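Local atomic coordinates of guanylate kinase (Stenotrophomonas maltophilia, PDB entry 6WCT), a protein that catalyses the transfer of a phosphate group from ATP to GMP, giving GDP and ADP, and probably serves in the recycling of GMP. Residues A[50-55]-A[115-120]. Sequence-based numbering, arbitrary orientation.
With 5GP (guanosine-5'-monophosphate), chain E.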
ATOM      1  N   ALA A  50     -13.780 -10.780   3.985  1.00 46.37           N
ATOM      2  CA  ALA A  50     -14.843 -11.602   3.434  1.00 48.31           C
ATOM      3  C   ALA A  50     -15.085 -11.239   1.977  1.00 45.18           C
ATOM      4  O   ALA A  50     -14.893 -10.096   1.557  1.00 45.22           O
ATOM      5  CB  ALA A  50     -16.133 -11.463   4.241  1.00 44.19           C
ATOM      6  N   LEU A  51     -15.429 -12.249   1.196  1.00 39.61           N
ATOM      7  CA  LEU A  51     -15.767 -12.077  -0.205  1.00 39.13           C
ATOM      8  C   LEU A  51     -17.277 -11.935  -0.382  1.00 37.57           C
ATOM      9  O   LEU A  51     -18.065 -12.532   0.349  1.00 37.19           O
ATOM     10  CB  LEU A  51     -15.244 -13.281  -0.993  1.00 36.75           C
ATOM     11  CG  LEU A  51     -15.488 -13.377  -2.489  1.00 47.30           C
ATOM     12  CD1 LEU A  51     -14.964 -12.129  -3.225  1.00 52.01           C
ATOM     13  CD2 LEU A  51     -14.831 -14.634  -2.999  1.00 40.28           C
ATOM     14  N   SER A  52     -17.679 -11.140  -1.359  1.00 43.91           N
ATOM     15  CA  SER A  52     -19.089 -10.952  -1.679  1.00 43.97           C
ATOM     16  C   SER A  52     -19.447 -11.684  -2.972  1.00 34.57           C
ATOM     17  O   SER A  52     -18.702 -11.638  -3.947  1.00 33.47           O
ATOM     18  CB  SER A  52     -19.417  -9.466  -1.816  1.00 37.63           C
ATOM     19  OG  SER A  52     -20.699  -9.297  -2.366  1.00 44.27           O
ATOM     20  N   ILE A  53     -20.599 -12.337  -2.987  1.00 38.01           N
ATOM     21  CA  ILE A  53     -21.122 -12.991  -4.183  1.00 34.45           C
ATOM     22  C   ILE A  53     -22.100 -12.039  -4.868  1.00 37.18           C
ATOM     23  O   ILE A  53     -23.127 -11.665  -4.286  1.00 37.61           O
ATOM     24  CB  ILE A  53     -21.800 -14.324  -3.846  1.00 36.94           C
ATOM     25  CG1 ILE A  53     -20.855 -15.221  -3.042  1.00 43.74           C
ATOM     26  CG2 ILE A  53     -22.277 -15.012  -5.142  1.00 41.86           C
ATOM     27  CD1 ILE A  53     -19.595 -15.557  -3.772  1.00 48.69           C
ATOM     28  N   SER A  54     -21.781 -11.640  -6.093  1.00 33.38           N
ATOM     29  CA  SER A  54     -22.610 -10.711  -6.843  1.00 35.53           C
ATOM     30  C   SER A  54     -23.855 -11.396  -7.402  1.00 31.95           C
ATOM     31  O   SER A  54     -23.923 -12.620  -7.533  1.00 32.58           O
ATOM     32  CB  SER A  54     -21.813 -10.104  -8.006  1.00 33.48           C
ATOM     33  OG  SER A  54     -20.733  -9.325  -7.533  1.00 40.30           O
ATOM     34  N   PHE A  55     -24.861 -10.577  -7.693  1.00 35.48           N
ATOM     35  CA  PHE A  55     -26.020 -10.942  -8.495  1.00 40.87           C
ATOM     36  C   PHE A  55     -25.747 -10.585  -9.954  1.00 40.50           C
ATOM     37  O   PHE A  55     -25.016  -9.639 -10.243  1.00 38.27           O
ATOM     38  CB  PHE A  55     -27.275 -10.203  -8.003  1.00 37.96           C
ATOM     39  CG  PHE A  55     -27.865 -10.786  -6.752  1.00 40.88           C
ATOM     40  CD1 PHE A  55     -27.301 -10.522  -5.513  1.00 37.98           C
ATOM     41  CD2 PHE A  55     -28.967 -11.613  -6.817  1.00 39.98           C
ATOM     42  CE1 PHE A  55     -27.815 -11.077  -4.374  1.00 39.14           C
ATOM     43  CE2 PHE A  55     -29.499 -12.169  -5.675  1.00 40.12           C
ATOM     44  CZ  PHE A  55     -28.908 -11.910  -4.453  1.00 41.05           C
ATOM     45  N   VAL A 115     -14.601  -6.330   3.762  1.00 40.85           N
ATOM     46  CA  VAL A 115     -15.310  -6.887   2.619  1.00 38.14           C
ATOM     47  C   VAL A 115     -14.543  -6.545   1.355  1.00 43.30           C
ATOM     48  O   VAL A 115     -14.060  -5.417   1.189  1.00 35.71           O
ATOM     49  CB  VAL A 115     -16.763  -6.370   2.525  1.00 39.34           C
ATOM     50  CG1 VAL A 115     -17.458  -6.976   1.305  1.00 38.94           C
ATOM     51  CG2 VAL A 115     -17.524  -6.721   3.771  1.00 44.63           C
ATOM     52  N   LEU A 116     -14.412  -7.530   0.481  1.00 36.23           N
ATOM     53  CA  LEU A 116     -13.777  -7.379  -0.818  1.00 34.71           C
ATOM     54  C   LEU A 116     -14.830  -7.560  -1.909  1.00 40.66           C
ATOM     55  O   LEU A 116     -15.582  -8.535  -1.883  1.00 39.19           O
ATOM     56  CB  LEU A 116     -12.640  -8.385  -0.966  1.00 36.24           C
ATOM     57  CG  LEU A 116     -11.760  -8.331  -2.209  1.00 38.13           C
ATOM     58  CD1 LEU A 116     -10.493  -9.082  -1.951  1.00 43.80           C
ATOM     59  CD2 LEU A 116     -12.475  -8.946  -3.420  1.00 31.49           C
ATOM     60  N   LEU A 117     -14.910  -6.600  -2.833  1.00 40.44           N
ATOM     61  CA  LEU A 117     -15.818  -6.646  -3.978  1.00 38.68           C
ATOM     62  C   LEU A 117     -15.022  -6.855  -5.263  1.00 35.64           C
ATOM     63  O   LEU A 117     -14.031  -6.158  -5.490  1.00 38.98           O
ATOM     64  CB  LEU A 117     -16.627  -5.349  -4.093  1.00 38.42           C
ATOM     65  CG  LEU A 117     -17.381  -4.849  -2.857  1.00 37.92           C
ATOM     66  CD1 LEU A 117     -18.111  -3.524  -3.117  1.00 41.65           C
ATOM     67  CD2 LEU A 117     -18.352  -5.930  -2.302  1.00 33.54           C
ATOM     68  N   GLU A 118     -15.497  -7.753  -6.135  1.00 30.42           N
ATOM     69  CA  GLU A 118     -14.904  -7.977  -7.455  1.00 34.52           C
ATOM     70  C   GLU A 118     -15.879  -7.388  -8.461  1.00 35.96           C
ATOM     71  O   GLU A 118     -16.830  -8.050  -8.879  1.00 34.17           O
ATOM     72  CB  GLU A 118     -14.660  -9.460  -7.719  1.00 25.38           C
ATOM     73  CG  GLU A 118     -13.715 -10.067  -6.725  1.00 31.00           C
ATOM     74  CD  GLU A 118     -13.406 -11.547  -6.999  1.00 43.62           C
ATOM     75  OE1 GLU A 118     -13.160 -12.274  -6.030  1.00 47.41           O
ATOM     76  OE2 GLU A 118     -13.437 -11.985  -8.163  1.00 53.64           O
ATOM     77  N   ILE A 119     -15.667  -6.118  -8.829  1.00 33.14           N
ATOM     78  CA  ILE A 119     -16.649  -5.398  -9.634  1.00 33.54           C
ATOM     79  C   ILE A 119     -15.962  -4.556 -10.698  1.00 34.01           C
ATOM     80  O   ILE A 119     -14.770  -4.269 -10.617  1.00 34.13           O
ATOM     81  CB  ILE A 119     -17.540  -4.514  -8.745  1.00 37.39           C
ATOM     82  CG1 ILE A 119     -16.680  -3.438  -8.091  1.00 30.09           C
ATOM     83  CG2 ILE A 119     -18.278  -5.404  -7.678  1.00 29.88           C
ATOM     84  CD1 ILE A 119     -17.458  -2.520  -7.134  1.00 32.28           C
ATOM     85  N   ASP A 120     -16.743  -4.117 -11.680  1.00 33.66           N
ATOM     86  CA  ASP A 120     -16.166  -3.399 -12.806  1.00 31.89           C
ATOM     87  C   ASP A 120     -15.933  -1.939 -12.424  1.00 38.96           C
ATOM     88  O   ASP A 120     -16.145  -1.522 -11.277  1.00 38.21           O
ATOM     89  CB  ASP A 120     -17.063  -3.511 -14.038  1.00 34.42           C
ATOM     90  CG  ASP A 120     -18.177  -2.473 -14.050  1.00 42.98           C
ATOM     91  OD1 ASP A 120     -18.758  -2.236 -12.974  1.00 39.77           O
ATOM     92  OD2 ASP A 120     -18.454  -1.875 -15.125  1.00 42.24           O
TER
HETATM   93  P   5GP E 301     -18.118 -11.720 -16.036  1.00 45.26           P
HETATM   94  O1P 5GP E 301     -18.215 -12.689 -14.884  1.00 47.58           O
HETATM   95  O2P 5GP E 301     -17.181 -12.147 -17.165  1.00 42.03           O
HETATM   96  O3P 5GP E 301     -19.445 -11.309 -16.624  1.00 37.46           O
HETATM   97  O5' 5GP E 301     -17.560 -10.365 -15.460  1.00 45.44           O
HETATM   98  C5' 5GP E 301     -17.718  -9.159 -16.179  1.00 35.42           C
HETATM   99  C4' 5GP E 301     -17.322  -7.994 -15.324  1.00 37.04           C
HETATM  100  O4' 5GP E 301     -18.386  -7.724 -14.374  1.00 34.54           O
HETATM  101  C3' 5GP E 301     -16.053  -8.229 -14.483  1.00 39.14           C
HETATM  102  O3' 5GP E 301     -15.230  -7.069 -14.507  1.00 41.08           O
HETATM  103  C2' 5GP E 301     -16.599  -8.384 -13.071  1.00 34.27           C
HETATM  104  O2' 5GP E 301     -15.705  -8.011 -12.046  1.00 35.85           O
HETATM  105  C1' 5GP E 301     -17.805  -7.466 -13.127  1.00 33.24           C
HETATM  106  N9  5GP E 301     -18.775  -7.709 -12.073  1.00 40.19           N
HETATM  107  C8  5GP E 301     -18.943  -8.877 -11.376  1.00 42.51           C
HETATM  108  N7  5GP E 301     -19.744  -8.754 -10.351  1.00 41.96           N
HETATM  109  C5  5GP E 301     -20.140  -7.427 -10.384  1.00 40.98           C
HETATM  110  C6  5GP E 301     -20.956  -6.690  -9.507  1.00 41.09           C
HETATM  111  O6  5GP E 301     -21.505  -7.114  -8.492  1.00 42.84           O
HETATM  112  N1  5GP E 301     -21.059  -5.360  -9.876  1.00 43.21           N
HETATM  113  C2  5GP E 301     -20.442  -4.797 -10.966  1.00 48.14           C
HETATM  114  N2  5GP E 301     -20.627  -3.485 -11.164  1.00 42.17           N
HETATM  115  N3  5GP E 301     -19.671  -5.485 -11.801  1.00 40.25           N
HETATM  116  C4  5GP E 301     -19.558  -6.777 -11.452  1.00 38.75           C
HETATM  117  O   HOH W   1     -17.942  -9.316  -5.481  1.00 41.25           O
HETATM  118  O   HOH W   2     -18.402 -10.244  -8.277  1.00 36.78           O
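Leu-116 N donates to Ala-50 O over 2.8 Å, while the next link, Ser-52 N to Leu-116 O, is weak at 3.4 Å, a sign that the two parallel strands are parting. On the sheet face shared by Leu-51 and Leu-116, Leu-51 can be followed outward. Its CB and CG have no close partner across the strands, but CG stands anti to the backbone N (chi1 179°), a turn that carries the fork toward Leu-116 and Glu-118. CD1 meets Leu-116 CD2 at 4.0 Å and lies closer still, 3.3 Å, to OE1 of Glu-118, whose extended side chain slants across it; CD2 only brushes that oxygen. A branched aliphatic residue suits this place because it also reaches Asn-40 and Leu-43 of helix 35-45. Beyond Leu-51, Ser-52 is small enough for its CB to rest against Leu-117 CD2.

This is the edge of the parallel core sheet of a P-loop kinase, strand 49-51 flanking strand 114-117, and the cleft opened at their C-terminal ends receives GMP. One water spans the gap by donating to Ser-52 O and accepting from Glu-118 N; a second donates to both Ser-54 OG and Glu-118 O. Serine suits its place because OG can accept from that water while donating to guanine O6, though their modelled separation is too short to take literally. Ile-119 lays CG2 3.5 Å from guanine C6, offering the base an apolar surface. Asp-120 OD1 accepts from guanine N2 at 2.9 Å, and its carboxylate, well suited to reading an amino group, also caps helix 121-130 through Gly-123 N.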